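PDB 6ZJK: ribonucleoside-diphosphate reductase subunit beta from Clostridium botulinum, which serves as the di-iron small (R2) subunit of a ribonucleotide reductase, the enzyme that makes deoxyribonucleotides from ribonucleotides, and probably generates the radical needed for catalysis. Local coordinates for residues A[300-303]-A[304-308]; A[326-329]-A[330-333]. All blocks are in the same frame, centred on the assembly; numbering follows the deposited sequence. Where two conformers were deposited one is given.

Interaction 1. Residues A[300-303]-A[304-308]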
loop_
_atom_site.group_PDB
_atom_site.type_symbol
_atom_site.label_atom_id
_atom_site.label_comp_id
_atom_site.label_asym_id
_atom_site.label_seq_id
_atom_site.Cartn_x
_atom_site.Cartn_y
_atom_site.Cartn_z
ATOM N N GLU A 300 -5.370 1.010 34.499
ATOM C CA GLU A 300 -4.557 2.183 34.737
ATOM C C GLU A 300 -3.107 1.830 34.745
ATOM O O GLU A 300 -2.332 2.402 34.085
ATOM C CB GLU A 300 -4.887 2.764 36.093
ATOM C CG GLU A 300 -4.413 4.174 36.328
ATOM C CD GLU A 300 -4.165 4.527 37.808
ATOM O OE1 GLU A 300 -4.542 3.761 38.682
ATOM O OE2 GLU A 300 -3.597 5.593 38.100
ATOM N N ARG A 301 -2.776 0.834 35.499
ATOM C CA ARG A 301 -1.391 0.407 35.637
ATOM C C ARG A 301 -0.844 -0.173 34.334
ATOM O O ARG A 301 0.320 0.061 33.986
ATOM C CB ARG A 301 -1.290 -0.600 36.791
ATOM C CG ARG A 301 -1.572 -0.003 38.197
ATOM C CD ARG A 301 -1.341 -1.032 39.333
ATOM N NE ARG A 301 -0.084 -1.744 39.124
ATOM C CZ ARG A 301 1.097 -1.430 39.650
ATOM N NH1 ARG A 301 1.227 -0.404 40.493
ATOM N NH2 ARG A 301 2.159 -2.169 39.329
ATOM N N TYR A 302 -1.666 -0.891 33.570
ATOM C CA TYR A 302 -1.146 -1.506 32.351
ATOM C C TYR A 302 -0.787 -0.449 31.315
ATOM O O TYR A 302 0.315 -0.472 30.754
ATOM C CB TYR A 302 -2.147 -2.512 31.779
ATOM C CG TYR A 302 -1.659 -3.231 30.539
ATOM C CD1 TYR A 302 -0.393 -3.815 30.489
ATOM C CD2 TYR A 302 -2.480 -3.344 29.410
ATOM C CE1 TYR A 302 0.045 -4.475 29.346
ATOM C CE2 TYR A 302 -2.049 -3.999 28.269
ATOM C CZ TYR A 302 -0.790 -4.561 28.240
ATOM O OH TYR A 302 -0.382 -5.211 27.098
ATOM N N ILE A 303 -1.681 0.513 31.084
ATOM C CA ILE A 303 -1.422 1.540 30.082
ATOM C C ILE A 303 -0.191 2.363 30.454
ATOM O O ILE A 303 0.660 2.647 29.602
ATOM C CB ILE A 303 -2.660 2.439 29.896
ATOM C CG1 ILE A 303 -3.907 1.603 29.551
ATOM C CG2 ILE A 303 -2.403 3.469 28.809
ATOM C CD1 ILE A 303 -3.715 0.700 28.372
ATOM N N LYS A 304 -0.063 2.737 31.737
ATOM C CA LYS A 304 1.082 3.529 32.170
ATOM C C LYS A 304 2.378 2.754 31.987
ATOM O O LYS A 304 3.397 3.326 31.585
ATOM C CB LYS A 304 0.909 3.981 33.631
ATOM C CG LYS A 304 -0.109 5.100 33.807
ATOM C CD LYS A 304 -0.239 5.606 35.258
ATOM C CE LYS A 304 -1.343 6.675 35.374
ATOM N NZ LYS A 304 -1.616 7.138 36.784
ATOM N N TYR A 305 2.364 1.458 32.316
ATOM C CA TYR A 305 3.545 0.620 32.123
ATOM C C TYR A 305 3.960 0.590 30.655
ATOM O O TYR A 305 5.154 0.614 30.335
ATOM C CB TYR A 305 3.268 -0.798 32.636
ATOM C CG TYR A 305 4.303 -1.834 32.231
ATOM C CD1 TYR A 305 5.489 -1.998 32.945
ATOM C CD2 TYR A 305 4.088 -2.647 31.127
ATOM C CE1 TYR A 305 6.422 -2.952 32.565
ATOM C CE2 TYR A 305 5.010 -3.599 30.736
ATOM C CZ TYR A 305 6.175 -3.747 31.449
ATOM O OH TYR A 305 7.088 -4.701 31.038
ATOM N N LEU A 306 2.989 0.496 29.754
ATOM C CA LEU A 306 3.307 0.480 28.331
ATOM C C LEU A 306 3.954 1.786 27.889
ATOM O O LEU A 306 4.903 1.774 27.098
ATOM C CB LEU A 306 2.040 0.209 27.506
ATOM C CG LEU A 306 1.522 -1.229 27.540
ATOM C CD1 LEU A 306 0.229 -1.398 26.703
ATOM C CD2 LEU A 306 2.581 -2.195 27.067
ATOM N N SER A 307 3.459 2.924 28.390
ATOM C CA SER A 307 4.027 4.193 27.951
ATOM C C SER A 307 5.483 4.335 28.383
ATOM O O SER A 307 6.280 4.938 27.657
ATOM C CB SER A 307 3.189 5.372 28.447
ATOM O OG SER A 307 3.389 5.622 29.814
ATOM N N ASN A 308 5.863 3.768 29.538
ATOM C CA ASN A 308 7.268 3.817 29.950
ATOM C C ASN A 308 8.150 3.110 28.927
ATOM O O ASN A 308 9.211 3.620 28.551
ATOM C CB ASN A 308 7.465 3.166 31.323
ATOM C CG ASN A 308 6.759 3.911 32.438
ATOM O OD1 ASN A 308 6.389 5.077 32.311
ATOM N ND2 ASN A 308 6.561 3.224 33.540
#

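Interaction 2. Residues A[326-329]-A[330-333]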
loop_
_atom_site.group_PDB
_atom_site.type_symbol
_atom_site.label_atom_id
_atom_site.label_comp_id
_atom_site.label_asym_id
_atom_site.label_seq_id
_atom_site.Cartn_x
_atom_site.Cartn_y
_atom_site.Cartn_z
ATOM N N HIS A 326 5.560 -5.391 35.384
ATOM C CA HIS A 326 4.490 -5.644 34.434
ATOM C C HIS A 326 3.257 -6.110 35.195
ATOM O O HIS A 326 3.304 -7.160 35.846
ATOM C CB HIS A 326 4.951 -6.691 33.423
ATOM C CG HIS A 326 4.065 -6.822 32.232
ATOM N ND1 HIS A 326 2.712 -6.559 32.270
ATOM C CD2 HIS A 326 4.337 -7.214 30.966
ATOM C CE1 HIS A 326 2.190 -6.778 31.076
ATOM N NE2 HIS A 326 3.156 -7.178 30.268
ATOM N N PRO A 327 2.142 -5.380 35.141
ATOM C CA PRO A 327 0.984 -5.744 35.970
ATOM C C PRO A 327 0.124 -6.862 35.402
ATOM O O PRO A 327 -0.722 -7.392 36.137
ATOM C CB PRO A 327 0.196 -4.427 36.053
ATOM C CG PRO A 327 0.546 -3.721 34.778
ATOM C CD PRO A 327 1.951 -4.103 34.433
ATOM N N MET A 328 0.302 -7.237 34.129
ATOM C CA MET A 328 -0.459 -8.312 33.494
ATOM C C MET A 328 0.496 -9.201 32.695
ATOM O O MET A 328 0.380 -9.341 31.481
ATOM C CB MET A 328 -1.534 -7.772 32.551
ATOM C CG MET A 328 -2.467 -6.727 33.114
ATOM S SD MET A 328 -3.632 -6.216 31.834
ATOM C CE MET A 328 -4.521 -7.744 31.540
ATOM N N GLU A 329 1.457 -9.825 33.378
ATOM C CA GLU A 329 2.553 -10.511 32.696
ATOM C C GLU A 329 2.081 -11.635 31.769
ATOM O O GLU A 329 2.796 -11.976 30.813
ATOM C CB GLU A 329 3.572 -11.026 33.715
ATOM C CG GLU A 329 4.828 -11.486 33.020
ATOM C CD GLU A 329 6.080 -11.230 33.816
ATOM O OE1 GLU A 329 6.048 -10.366 34.724
ATOM O OE2 GLU A 329 7.108 -11.867 33.495
ATOM N N TRP A 330 0.935 -12.249 32.087
ATOM C CA TRP A 330 0.451 -13.381 31.304
ATOM C C TRP A 330 0.210 -13.022 29.846
ATOM O O TRP A 330 0.246 -13.914 28.996
ATOM C CB TRP A 330 -0.846 -13.931 31.910
ATOM C CG TRP A 330 -1.983 -12.940 31.885
ATOM C CD1 TRP A 330 -2.323 -12.046 32.872
ATOM C CD2 TRP A 330 -2.931 -12.743 30.823
ATOM N NE1 TRP A 330 -3.419 -11.306 32.480
ATOM C CE2 TRP A 330 -3.811 -11.715 31.229
ATOM C CE3 TRP A 330 -3.112 -13.327 29.563
ATOM C CZ2 TRP A 330 -4.864 -11.265 30.426
ATOM C CZ3 TRP A 330 -4.174 -12.878 28.760
ATOM C CH2 TRP A 330 -5.025 -11.857 29.196
ATOM N N ILE A 331 -0.021 -11.742 29.536
ATOM C CA ILE A 331 -0.338 -11.318 28.170
ATOM C C ILE A 331 0.801 -11.641 27.202
ATOM O O ILE A 331 0.566 -11.969 26.027
ATOM C CB ILE A 331 -0.666 -9.814 28.147
ATOM C CG1 ILE A 331 -2.066 -9.551 28.679
ATOM C CG2 ILE A 331 -0.628 -9.271 26.734
ATOM C CD1 ILE A 331 -2.435 -8.086 28.628
ATOM N N ASP A 332 2.052 -11.509 27.655
ATOM C CA ASP A 332 3.177 -11.628 26.732
ATOM C C ASP A 332 3.241 -13.017 26.114
ATOM O O ASP A 332 3.368 -13.157 24.894
ATOM C CB ASP A 332 4.488 -11.282 27.445
ATOM C CG ASP A 332 4.555 -9.820 27.819
ATOM O OD1 ASP A 332 3.603 -9.084 27.455
ATOM O OD2 ASP A 332 5.557 -9.394 28.430
ATOM N N GLY A 333 3.104 -14.058 26.936
ATOM C CA GLY A 333 3.086 -15.408 26.398
ATOM C C GLY A 333 1.788 -15.709 25.663
ATOM O O GLY A 333 1.788 -16.418 24.653
HETATM O O HOH W 1 2.298 -6.855 27.242
HETATM O O HOH W 2 3.719 -14.331 29.747
#

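Interaction 1. Residues A[300-303]-A[304-308]
Glu300 swings its CG anti to the backbone N (chi1 -164°) and runs on extended, while Lys304, one helical turn later, sets its CG anti to its own carbonyl carbon and stretches out fully. These two torsions make the chains cross, and Lys304 NZ donates to Glu300 OE2 at 2.8 Å in a salt bridge. The ammonium group meets the anti side of that oxygen, somewhat out of the carboxylate plane. Long, flexible chains of opposite charge suit this partly exposed flank of the helix, where the i to i+4 spacing brings them together. The first methylenes of Lys304 pass beside Glu300 O, which also accepts a long bond from Lys304 N at 3.3 Å.

Around the helix from this pair, Tyr302 and Leu306 form an apolar i to i+4 contact. Leu306 lays its CD1 methyl over one face of the phenol ring, 3.9 Å from the centroid of Tyr302, in a CH-pi contact displaced toward the rim near CZ. The broad apolar face of a tyrosine gives this methyl a surface to lie on in the buried flank of the helix, and the branched end of leucine supplies it.

The hydroxyl of buried Ser307 finds an acceptor one turn back on its own helix, OG donating to Lys304 O at 2.9 Å. That carbonyl also accepts Asn308 N, from the same face of its plane.

On the flank of Lys304, the loop residues Tyr320 and Ile323 lie against its side chain. Helix 296-313 turns Tyr302, Ile303 and Leu306 toward helix 190-220, with Ile303 also packing on Val276 and Ile280 of helix 262-287, which Ser307 touches at Met272 and Val276.

Interaction 2. Residues A[326-329]-A[330-333]
From Met328 to Ile331 the backbone passes from an irregular loop into a helical turn, closed by i to i+3 bonds from Ile331 N to Met328 O at 3.1 Å and from Asp332 N to Glu329 O at 3.3 Å. Water 2 extends the second link, donating to Glu329 O and accepting Gly333 N.

In the conformer described, one of two deposited, the thioether of Met328 lies on the apolar side. Its chain bends at chi3 (64°), which brings the CE methyl against two partners: CZ2 of the Trp330 indole at 3.7 Å and CD1 of Ile331 at 3.6 Å. Met328 and Trp330 run side by side in the same direction, whereas Ile331 crosses the methionine and sets its CG1 over one face of the indole. An unbranched, pliable methionine suits this place because its terminal methyl can settle against an aromatic rim and an aliphatic tip together.

His326 manages the polar side. Its ND1 accepts Met328 N at 3.1 Å, and that bond helps fix the ring's rotation. Glu329 CA lies over the centre of one ring face. With ND1 taken up as an acceptor, NE2 is left as the N-H that faces the carboxylate, and at the ring edge it makes a weak bond of 3.4 Å to Asp332 OD1, the carboxylate plane being turned 61° from the ring. Water 1 reinforces the link, donating a hydrogen bond to Asp332 OD1 at 2.6 Å and lying close to NE2.

Beyond the turn, Trp330 rests on Tyr216 and Thr217 of helix 190-220, forms a cation-pi contact with Arg220 and meets Phe334 edge-to-face. The successive i to i+3 backbone bonds are characteristic of a loop running into a short helix, here helix 330-334 of the helical R2 fold.

How the interactions relate
Both interactions are local contacts that meet along helix 296-313. Tyr302 CE1 touches His326 CE1 at 3.6 Å, the rings of Tyr305 and His326 stack, and Tyr302 CG lies 3.8 Å from Met328 SD, so the segment 326-333 packs back onto the helix that precedes it. Interaction 1 is regular helix, with buried residues facing helices 190-220 and 262-287 and a salt bridge on its more exposed flank. Interaction 2, farther from the chain centre, buries Met328 and Ile331 but leaves Glu329, Asp332 and Gly333 exposed. Water and weaker histidine–carboxylate bonding take a larger part there, and side chains of both interactions pack on helix 190-220.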